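Long-range contacts in vesicular integral-membrane protein VIP36 (PDB 2DUR), which acts as a calcium-dependent cargo lectin of the early secretory pathway, binding high-mannose glycans through its lumenal domain during glycoprotein transport and sorting: residues Asp28-Thr33 against Glu50-Asn55; Tyr39-Pro44 against Ser215-Ile220. All blocks are in the same frame, centred on the assembly; numbering follows the deposited sequence.

Interaction 1 (Asp28-Thr33 against Glu50-Asn55); sequences DFQGST and EGSIWN
Ser52 and Gln30 face each other as a hydrogen-bonded antiparallel pair and are joined three times. Two of the links are backbone bonds; the third runs from Ser52 OG to Gln30 OE1 at 2.8 Å, the donor tilted 21° from the plane of the amide. Gln30 can offer that oxygen because the bend of its chain at chi2 (-80°) brings OE1 to the hydroxyl of Ser52. Its NE2 then donates to a water, 3.1 Å from NE2, which in turn donates to Glu50 O. The same carbonyl takes Ser32 N at 2.8 Å in an almost straight bond, so Glu50 O is held twice. Ser32 N belongs to a type II' turn from Gln30 to Thr33, with Gly31 at positive phi. Thr33 OG1 comes off this turn between two carbonyls, 3.0 Å from both Ser52 O and Gln30 O, and its one proton could serve either. Further along, Asp28 and Trp54 form a second hydrogen-bonded pair; the Asp28 carboxylate itself turns to a salt bridge with Arg93. Phe29 and Ile53 lie on the other face of the sheet, where Ile53 CG2 meets Phe29 CD2 obliquely at 3.5 Å. The same methyl also lies 3.9 Å from Thr33 CG2, the Thr33 and Ile53 side chains crossing at about a right angle. Strand 27-31 is the outermost of its seven-stranded antiparallel sheet in the legume-lectin-like sandwich. The Ser52-Gln30 bond and the water bridge tie this edge strand to 49-55 in addition to the backbone ladder, next to Glu50, whose side chain touches the bound mannose.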
loop_
_atom_site.group_PDB
_atom_site.type_symbol
_atom_site.label_atom_id
_atom_site.label_comp_id
_atom_site.label_asym_id
_atom_site.label_seq_id
_atom_site.Cartn_x
_atom_site.Cartn_y
_atom_site.Cartn_z
ATOM N N ASP A 28 -12.210 1.545 8.833
ATOM C CA ASP A 28 -12.549 0.317 9.555
ATOM C C ASP A 28 -11.235 -0.368 9.931
ATOM O O ASP A 28 -10.302 -0.427 9.121
ATOM C CB ASP A 28 -13.368 -0.623 8.682
ATOM C CG ASP A 28 -14.780 -0.125 8.436
ATOM O OD1 ASP A 28 -15.472 0.153 9.419
ATOM O OD2 ASP A 28 -15.204 -0.042 7.277
ATOM N N PHE A 29 -11.166 -0.872 11.157
ATOM C CA PHE A 29 -9.973 -1.514 11.692
ATOM C C PHE A 29 -10.285 -3.005 11.813
ATOM O O PHE A 29 -11.226 -3.387 12.493
ATOM C CB PHE A 29 -9.605 -0.880 13.042
ATOM C CG PHE A 29 -9.380 0.609 12.938
ATOM C CD1 PHE A 29 -10.428 1.495 13.151
ATOM C CD2 PHE A 29 -8.139 1.098 12.549
ATOM C CE1 PHE A 29 -10.225 2.870 13.011
ATOM C CE2 PHE A 29 -7.918 2.462 12.414
ATOM C CZ PHE A 29 -8.984 3.344 12.641
ATOM N N GLN A 30 -9.521 -3.834 11.097
ATOM C CA GLN A 30 -9.908 -5.248 10.884
ATOM C C GLN A 30 -8.779 -6.192 11.277
ATOM O O GLN A 30 -7.596 -5.847 11.234
ATOM C CB GLN A 30 -10.317 -5.490 9.406
ATOM C CG GLN A 30 -10.807 -6.920 9.097
ATOM C CD GLN A 30 -9.658 -7.908 8.919
ATOM O OE1 GLN A 30 -8.555 -7.524 8.535
ATOM N NE2 GLN A 30 -9.921 -9.191 9.193
ATOM N N GLY A 31 -9.141 -7.413 11.683
ATOM C CA GLY A 31 -8.089 -8.398 11.980
ATOM C C GLY A 31 -7.265 -8.031 13.212
ATOM O O GLY A 31 -7.767 -7.403 14.144
ATOM N N SER A 32 -5.997 -8.410 13.192
ATOM C CA SER A 32 -5.097 -8.179 14.322
ATOM C C SER A 32 -4.842 -6.704 14.630
ATOM O O SER A 32 -4.290 -6.403 15.685
ATOM C CB SER A 32 -3.757 -8.906 14.145
ATOM O OG SER A 32 -3.128 -8.528 12.909
ATOM N N THR A 33 -5.276 -5.811 13.739
ATOM C CA THR A 33 -5.041 -4.365 13.922
ATOM C C THR A 33 -5.458 -3.859 15.311
ATOM O O THR A 33 -6.561 -4.134 15.767
ATOM C CB THR A 33 -5.793 -3.586 12.862
ATOM O OG1 THR A 33 -5.268 -3.988 11.590
ATOM C CG2 THR A 33 -5.582 -2.077 13.042
ATOM N N GLU A 50 -2.864 -11.342 10.927
ATOM C CA GLU A 50 -3.246 -10.596 9.725
ATOM C C GLU A 50 -4.145 -9.455 10.128
ATOM O O GLU A 50 -5.168 -9.662 10.789
ATOM C CB GLU A 50 -3.946 -11.522 8.729
ATOM C CG GLU A 50 -2.935 -12.476 8.087
ATOM C CD GLU A 50 -3.527 -13.601 7.259
ATOM O OE1 GLU A 50 -4.760 -13.813 7.244
ATOM O OE2 GLU A 50 -2.713 -14.304 6.628
ATOM N N GLY A 51 -3.761 -8.232 9.741
ATOM C CA GLY A 51 -4.567 -7.066 10.135
ATOM C C GLY A 51 -4.679 -6.114 8.970
ATOM O O GLY A 51 -3.790 -6.075 8.128
ATOM N N SER A 52 -5.761 -5.353 8.920
ATOM C CA SER A 52 -5.918 -4.379 7.847
ATOM C C SER A 52 -6.661 -3.154 8.352
ATOM O O SER A 52 -7.254 -3.177 9.442
ATOM C CB SER A 52 -6.670 -5.008 6.675
ATOM O OG SER A 52 -8.044 -5.230 6.965
ATOM N N ILE A 53 -6.613 -2.094 7.546
ATOM C CA ILE A 53 -7.445 -0.903 7.732
ATOM C C ILE A 53 -7.995 -0.542 6.349
ATOM O O ILE A 53 -7.316 -0.721 5.320
ATOM C CB ILE A 53 -6.664 0.308 8.352
ATOM C CG1 ILE A 53 -5.424 0.688 7.526
ATOM C CG2 ILE A 53 -6.264 0.024 9.800
ATOM C CD1 ILE A 53 -4.776 1.997 7.991
ATOM N N TRP A 54 -9.246 -0.106 6.314
ATOM C CA TRP A 54 -9.918 0.178 5.059
ATOM C C TRP A 54 -10.663 1.495 5.170
ATOM O O TRP A 54 -11.430 1.702 6.098
ATOM C CB TRP A 54 -10.844 -0.975 4.660
ATOM C CG TRP A 54 -10.027 -2.155 4.185
ATOM C CD1 TRP A 54 -9.652 -3.262 4.909
ATOM C CD2 TRP A 54 -9.458 -2.312 2.878
ATOM N NE1 TRP A 54 -8.892 -4.115 4.113
ATOM C CE2 TRP A 54 -8.750 -3.548 2.870
ATOM C CE3 TRP A 54 -9.472 -1.526 1.711
ATOM C CZ2 TRP A 54 -8.069 -4.019 1.735
ATOM C CZ3 TRP A 54 -8.792 -1.995 0.569
ATOM C CH2 TRP A 54 -8.092 -3.231 0.601
ATOM N N ASN A 55 -10.418 2.391 4.218
ATOM C CA ASN A 55 -11.063 3.723 4.207
ATOM C C ASN A 55 -12.545 3.546 3.937
ATOM O O ASN A 55 -12.938 2.678 3.154
ATOM C CB ASN A 55 -10.341 4.548 3.122
ATOM C CG ASN A 55 -10.620 6.052 3.156
ATOM O OD1 ASN A 55 -10.627 6.667 2.086
ATOM N ND2 ASN A 55 -10.754 6.657 4.336
HETATM O O HOH W 1 -7.587 -11.099 9.733
#

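Interaction 2 (Tyr39-Pro44 against Ser215-Ile220); sequences YVRLTP and SDNHDI
Tyr39 lays its ring over the carboxylate of Asp219, the two planes only 8° apart and CD1 4.0 Å from Asp219 CG. Val40 follows with a pair of backbone bonds to Ile220, N to O and O to N, which makes the two residues a hydrogen-bonded antiparallel pair. The Arg41 side chain, extended at first and then bent at chi3, runs alongside Asp219 and grips it side-on: NE donates to OD1 at 2.7 Å and NH2 to OD2 at 3.0 Å, both nearly straight and both to syn lone pairs. This two-point grip fixes the guanidinium and carboxylate nearly coplanar, 13° apart. Asn217 OD1 sits over one guanidinium face and Tyr39 OH over the opposite one; Asn217 ND2 donates to the carbonyl of His73, whose ring bonds to Asp219 OD2. The pairing belongs to the larger sheet of the L-type lectin sandwich, where strand 40-43 lies between 34-35 and 217-227. At Leu42 the chain turns a corner. Its N still reaches His218 O at 2.8 Å, and the Leu42 and Ile220 side chains cross obliquely, CD1 of Leu42 3.8 Å from CG1 of Ile220. Thr43 places OG1 between its own backbone N and carbonyl carbon (chi1 71°), from where it meets His218 ND1 in the ring plane at 2.8 Å, with the donor undecided; its carbonyl receives His218 N in a longer bond. Pro44 ends the segment with CA 3.6 Å from Asn217 OD1; the chain that leads to Asn217 comes from the glycan-binding Gly212-Leu214 through Asp216, whose carboxylate is salt-bridged to Arg159.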
loop_
_atom_site.group_PDB
_atom_site.type_symbol
_atom_site.label_atom_id
_atom_site.label_comp_id
_atom_site.label_asym_id
_atom_site.label_seq_id
_atom_site.Cartn_x
_atom_site.Cartn_y
_atom_site.Cartn_z
ATOM N N TYR A 39 -0.014 5.464 16.844
ATOM C CA TYR A 39 0.122 4.642 15.645
ATOM C C TYR A 39 -1.006 3.640 15.551
ATOM O O TYR A 39 -1.635 3.309 16.552
ATOM C CB TYR A 39 1.472 3.892 15.599
ATOM C CG TYR A 39 1.791 3.032 16.812
ATOM C CD1 TYR A 39 1.203 1.769 16.981
ATOM C CD2 TYR A 39 2.678 3.483 17.797
ATOM C CE1 TYR A 39 1.493 0.975 18.093
ATOM C CE2 TYR A 39 2.968 2.696 18.916
ATOM C CZ TYR A 39 2.378 1.453 19.060
ATOM O OH TYR A 39 2.665 0.681 20.168
ATOM N N VAL A 40 -1.252 3.182 14.330
ATOM C CA VAL A 40 -2.097 2.016 14.092
ATOM C C VAL A 40 -1.136 0.845 13.892
ATOM O O VAL A 40 -0.188 0.943 13.110
ATOM C CB VAL A 40 -2.977 2.246 12.857
ATOM C CG1 VAL A 40 -3.712 0.946 12.457
ATOM C CG2 VAL A 40 -3.973 3.362 13.138
ATOM N N ARG A 41 -1.316 -0.248 14.633
ATOM C CA ARG A 41 -0.404 -1.361 14.489
ATOM C C ARG A 41 -1.175 -2.479 13.827
ATOM O O ARG A 41 -2.064 -3.047 14.446
ATOM C CB ARG A 41 0.123 -1.823 15.858
ATOM C CG ARG A 41 1.006 -3.068 15.797
ATOM C CD ARG A 41 1.876 -3.196 17.051
ATOM N NE ARG A 41 2.901 -2.156 17.002
ATOM C CZ ARG A 41 3.706 -1.825 18.008
ATOM N NH1 ARG A 41 3.620 -2.454 19.181
ATOM N NH2 ARG A 41 4.605 -0.845 17.839
ATOM N N LEU A 42 -0.831 -2.774 12.568
ATOM C CA LEU A 42 -1.537 -3.799 11.808
ATOM C C LEU A 42 -1.282 -5.198 12.367
ATOM O O LEU A 42 -2.215 -6.018 12.432
ATOM C CB LEU A 42 -1.127 -3.735 10.335
ATOM C CG LEU A 42 -1.426 -2.392 9.643
ATOM C CD1 LEU A 42 -0.777 -2.391 8.248
ATOM C CD2 LEU A 42 -2.898 -2.169 9.539
ATOM N N THR A 43 -0.032 -5.490 12.701
ATOM C CA THR A 43 0.311 -6.729 13.425
ATOM C C THR A 43 1.323 -6.411 14.514
ATOM O O THR A 43 2.178 -5.554 14.313
ATOM C CB THR A 43 0.927 -7.818 12.518
ATOM O OG1 THR A 43 2.257 -7.447 12.113
ATOM C CG2 THR A 43 0.038 -8.127 11.297
ATOM N N PRO A 44 1.253 -7.144 15.647
ATOM C CA PRO A 44 2.361 -7.109 16.571
ATOM C C PRO A 44 3.453 -8.047 16.066
ATOM O O PRO A 44 3.276 -8.754 15.046
ATOM C CB PRO A 44 1.758 -7.696 17.834
ATOM C CG PRO A 44 0.755 -8.713 17.317
ATOM C CD PRO A 44 0.221 -8.121 16.056
ATOM N N SER A 215 7.772 -12.858 12.139
ATOM C CA SER A 215 6.927 -11.751 12.497
ATOM C C SER A 215 7.719 -10.434 12.527
ATOM O O SER A 215 8.938 -10.420 12.326
ATOM C CB SER A 215 6.243 -12.011 13.843
ATOM O OG SER A 215 7.205 -12.033 14.885
ATOM N N ASP A 216 6.971 -9.364 12.737
ATOM C CA ASP A 216 7.479 -7.988 12.896
ATOM C C ASP A 216 6.297 -7.133 13.317
ATOM O O ASP A 216 5.124 -7.440 13.044
ATOM C CB ASP A 216 7.989 -7.391 11.565
ATOM C CG ASP A 216 9.487 -7.397 11.420
ATOM O OD1 ASP A 216 10.250 -7.411 12.428
ATOM O OD2 ASP A 216 9.929 -7.342 10.249
ATOM N N ASN A 217 6.584 -6.015 13.963
ATOM C CA ASN A 217 5.562 -5.003 14.107
ATOM C C ASN A 217 5.426 -4.308 12.765
ATOM O O ASN A 217 6.431 -3.931 12.178
ATOM C CB ASN A 217 5.992 -3.942 15.117
ATOM C CG ASN A 217 6.124 -4.497 16.518
ATOM O OD1 ASN A 217 5.115 -4.826 17.158
ATOM N ND2 ASN A 217 7.370 -4.591 17.005
ATOM N N HIS A 218 4.191 -4.180 12.295
ATOM C CA HIS A 218 3.889 -3.425 11.064
ATOM C C HIS A 218 2.959 -2.287 11.441
ATOM O O HIS A 218 1.777 -2.488 11.640
ATOM C CB HIS A 218 3.236 -4.365 10.012
ATOM C CG HIS A 218 4.125 -5.486 9.578
ATOM N ND1 HIS A 218 3.976 -6.784 10.039
ATOM C CD2 HIS A 218 5.138 -5.525 8.683
ATOM C CE1 HIS A 218 4.905 -7.550 9.493
ATOM N NE2 HIS A 218 5.618 -6.813 8.659
ATOM N N ASP A 219 3.519 -1.066 11.561
ATOM C CA ASP A 219 2.737 0.094 11.997
ATOM C C ASP A 219 2.468 1.093 10.864
ATOM O O ASP A 219 3.319 1.305 10.006
ATOM C CB ASP A 219 3.465 0.878 13.099
ATOM C CG ASP A 219 3.741 0.050 14.339
ATOM O OD1 ASP A 219 3.058 -0.974 14.531
ATOM O OD2 ASP A 219 4.624 0.447 15.132
ATOM N N ILE A 220 1.286 1.700 10.891
ATOM C CA ILE A 220 0.958 2.848 10.019
ATOM C C ILE A 220 0.738 4.035 10.940
ATOM O O ILE A 220 -0.175 4.011 11.755
ATOM C CB ILE A 220 -0.333 2.607 9.194
ATOM C CG1 ILE A 220 -0.212 1.334 8.344
ATOM C CG2 ILE A 220 -0.660 3.832 8.290
ATOM C CD1 ILE A 220 0.875 1.366 7.255
#

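Overall arrangement
Both contacts are antiparallel strand pairs, but they belong to different sheets of the sandwich. Interaction 1 is partly buried and joins the outermost strand of the seven-stranded sheet to its neighbour; interaction 2 is buried and sits one strand in from an edge of the eight-stranded sheet. Their centres are 11 Å apart, and they meet where the layers pack: Ser32 OG lies 2.7 Å from Leu42 O, a probable hydrogen bond, and Thr33 CG2 packs on Val40 CG1 at 3.6 Å. Neutral hydroxyl, amide and water bonds supplement the backbone in 28-33/50-55, whereas an ion pair and a histidine do so in 39-44/215-220. Interaction 1 includes Glu50 of the glycan pocket; in interaction 2 the side chain of His218 is about 8 Å from a bound alpha-D-mannopyranose.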